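Local structure of glucose-binding protein (Thermus thermophilus HB27, 2B3F) at residues Q226-V231 with A237-G242. The protein binds glucose or galactose between its two lobes and probably serves as the periplasmic receptor of a sugar transport system. Numbering follows the deposited sequence.
Unlike the reference sequence in segment 237-242: Ile240 (reference Val).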
loop_
_atom_site.group_PDB
_atom_site.type_symbol
_atom_site.label_atom_id
_atom_site.label_comp_id
_atom_site.label_asym_id
_atom_site.label_seq_id
_atom_site.Cartn_x
_atom_site.Cartn_y
_atom_site.Cartn_z
ATOM N N GLN A 226 11.353 -6.027 9.152
ATOM C CA GLN A 226 11.678 -6.907 10.298
ATOM C C GLN A 226 10.597 -7.942 10.565
ATOM O O GLN A 226 10.884 -9.062 10.958
ATOM C CB GLN A 226 11.926 -6.077 11.554
ATOM C CG GLN A 226 13.248 -5.375 11.523
ATOM C CD GLN A 226 13.537 -4.590 12.764
ATOM O OE1 GLN A 226 12.761 -3.721 13.166
ATOM N NE2 GLN A 226 14.674 -4.892 13.398
ATOM N N ALA A 227 9.336 -7.562 10.366
ATOM C CA ALA A 227 8.244 -8.516 10.504
ATOM C C ALA A 227 8.316 -9.605 9.389
ATOM O O ALA A 227 8.087 -10.783 9.638
ATOM C CB ALA A 227 6.912 -7.802 10.484
ATOM N N VAL A 228 8.616 -9.205 8.147
ATOM C CA VAL A 228 8.832 -10.186 7.093
ATOM C C VAL A 228 9.982 -11.117 7.463
ATOM O O VAL A 228 9.880 -12.331 7.267
ATOM C CB VAL A 228 9.096 -9.515 5.698
ATOM C CG1 VAL A 228 9.469 -10.577 4.648
ATOM C CG2 VAL A 228 7.848 -8.747 5.258
ATOM N N ASP A 229 11.054 -10.534 7.987
ATOM C CA ASP A 229 12.231 -11.287 8.395
ATOM C C ASP A 229 11.851 -12.413 9.366
ATOM O O ASP A 229 12.432 -13.487 9.300
ATOM C CB ASP A 229 13.258 -10.373 9.072
ATOM C CG ASP A 229 14.020 -9.499 8.106
ATOM O OD1 ASP A 229 13.940 -9.710 6.860
ATOM O OD2 ASP A 229 14.729 -8.605 8.607
ATOM N N ARG A 230 10.885 -12.181 10.256
ATOM C CA ARG A 230 10.466 -13.230 11.196
ATOM C C ARG A 230 9.946 -14.452 10.485
ATOM O O ARG A 230 10.195 -15.579 10.910
ATOM C CB ARG A 230 9.397 -12.739 12.202
ATOM C CG ARG A 230 9.932 -11.742 13.219
ATOM C CD ARG A 230 8.857 -11.281 14.182
ATOM N NE ARG A 230 8.389 -12.388 15.000
ATOM C CZ ARG A 230 8.987 -12.805 16.108
ATOM N NH1 ARG A 230 10.070 -12.176 16.561
ATOM N NH2 ARG A 230 8.490 -13.847 16.757
ATOM N N VAL A 231 9.207 -14.246 9.401
ATOM C CA VAL A 231 8.724 -15.348 8.599
ATOM C C VAL A 231 9.897 -16.066 7.899
ATOM O O VAL A 231 9.962 -17.311 7.901
ATOM C CB VAL A 231 7.661 -14.880 7.568
ATOM C CG1 VAL A 231 7.228 -16.021 6.682
ATOM C CG2 VAL A 231 6.464 -14.299 8.286
ATOM N N ALA A 237 4.977 -18.047 11.156
ATOM C CA ALA A 237 4.505 -18.819 10.012
ATOM C C ALA A 237 3.959 -17.921 8.885
ATOM O O ALA A 237 4.080 -18.252 7.689
ATOM C CB ALA A 237 3.427 -19.804 10.466
ATOM N N PHE A 238 3.350 -16.802 9.286
ATOM C CA PHE A 238 2.607 -15.945 8.373
ATOM C C PHE A 238 2.894 -14.467 8.618
ATOM O O PHE A 238 3.235 -14.059 9.721
ATOM C CB PHE A 238 1.110 -16.165 8.540
ATOM C CG PHE A 238 0.700 -17.617 8.564
ATOM C CD1 PHE A 238 0.821 -18.405 7.426
ATOM C CD2 PHE A 238 0.189 -18.190 9.727
ATOM C CE1 PHE A 238 0.431 -19.750 7.449
ATOM C CE2 PHE A 238 -0.185 -19.523 9.758
ATOM C CZ PHE A 238 -0.069 -20.299 8.621
ATOM N N ASN A 239 2.701 -13.672 7.562
ATOM C CA ASN A 239 2.698 -12.204 7.689
ATOM C C ASN A 239 1.689 -11.652 6.687
ATOM O O ASN A 239 1.643 -12.125 5.568
ATOM C CB ASN A 239 4.083 -11.637 7.411
ATOM C CG ASN A 239 4.175 -10.138 7.661
ATOM O OD1 ASN A 239 3.796 -9.634 8.748
ATOM N ND2 ASN A 239 4.723 -9.420 6.691
ATOM N N ILE A 240 0.888 -10.672 7.103
ATOM C CA ILE A 240 -0.072 -10.017 6.184
ATOM C C ILE A 240 0.546 -8.677 5.794
ATOM O O ILE A 240 0.701 -7.803 6.635
ATOM C CB ILE A 240 -1.453 -9.786 6.845
ATOM C CG1 ILE A 240 -2.080 -11.107 7.357
ATOM C CG2 ILE A 240 -2.406 -9.078 5.881
ATOM C CD1 ILE A 240 -2.235 -12.196 6.335
ATOM N N MET A 241 0.909 -8.489 4.521
ATOM C CA MET A 241 1.595 -7.264 4.131
ATOM C C MET A 241 1.480 -7.069 2.612
ATOM O O MET A 241 1.310 -8.046 1.867
ATOM C CB MET A 241 3.058 -7.358 4.564
ATOM C CG MET A 241 3.943 -6.150 4.310
ATOM S SD MET A 241 3.209 -4.603 4.844
ATOM C CE MET A 241 2.781 -4.883 6.568
ATOM N N GLY A 242 1.576 -5.827 2.177
ATOM C CA GLY A 242 1.564 -5.531 0.746
ATOM C C GLY A 242 2.710 -6.183 0.010
ATOM O O GLY A 242 3.726 -6.549 0.614
#
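A helix-strand unit of the second lobe brings Val231, Val228 and Ala227 of helix 224-233 down onto Asn239 and its flanking backbone in strand 238-240. The chain turns back after the helix through a short link, so the axes of residues 226-231 and 238-240 run nearly antiparallel, at 152°, and come within 7.8 Å. Small side chains at the interface suit so close an approach; it is all van der Waals contact, with no hydrogen bond crossing between the two segments.

Val231 makes the broadest contact from the helix. With CG1 anti to the backbone N (chi1 177°), its two methyls lie over successive peptide groups: CG1 is 4.0 Å from Ala237 O, while CG2 is 3.5 Å from Phe238 O. The same CG2 also meets Asn239 CB at 3.7 Å, tying the valine to Asn239, whose side chain points toward the helix. Asn239 has CG anti to its own N (chi1 -174°), which lifts the amide away from the strand to the preceding turn of the helix. There the amide end meets Ala227 CB and Val228 CG2, and the side chains of Val228 and Asn239 cross at roughly a right angle.

The alternation of the strand gives its other face to different helices, Phe238 packing on Leu152 and Thr148 of helix 142-154 and Ile240 on Leu172 and Ser175 of helix 166-190. In the sheet, Asn239 pairs through its backbone with Trp125, and Phe238 with Pro160 and Ala162. Trp224 and Trp244, at the starts of helices 224-233 and 244-252, line the galactose pocket. Helices thus cover both faces of a central sheet, the α/β layering characteristic of a periplasmic binding protein lobe.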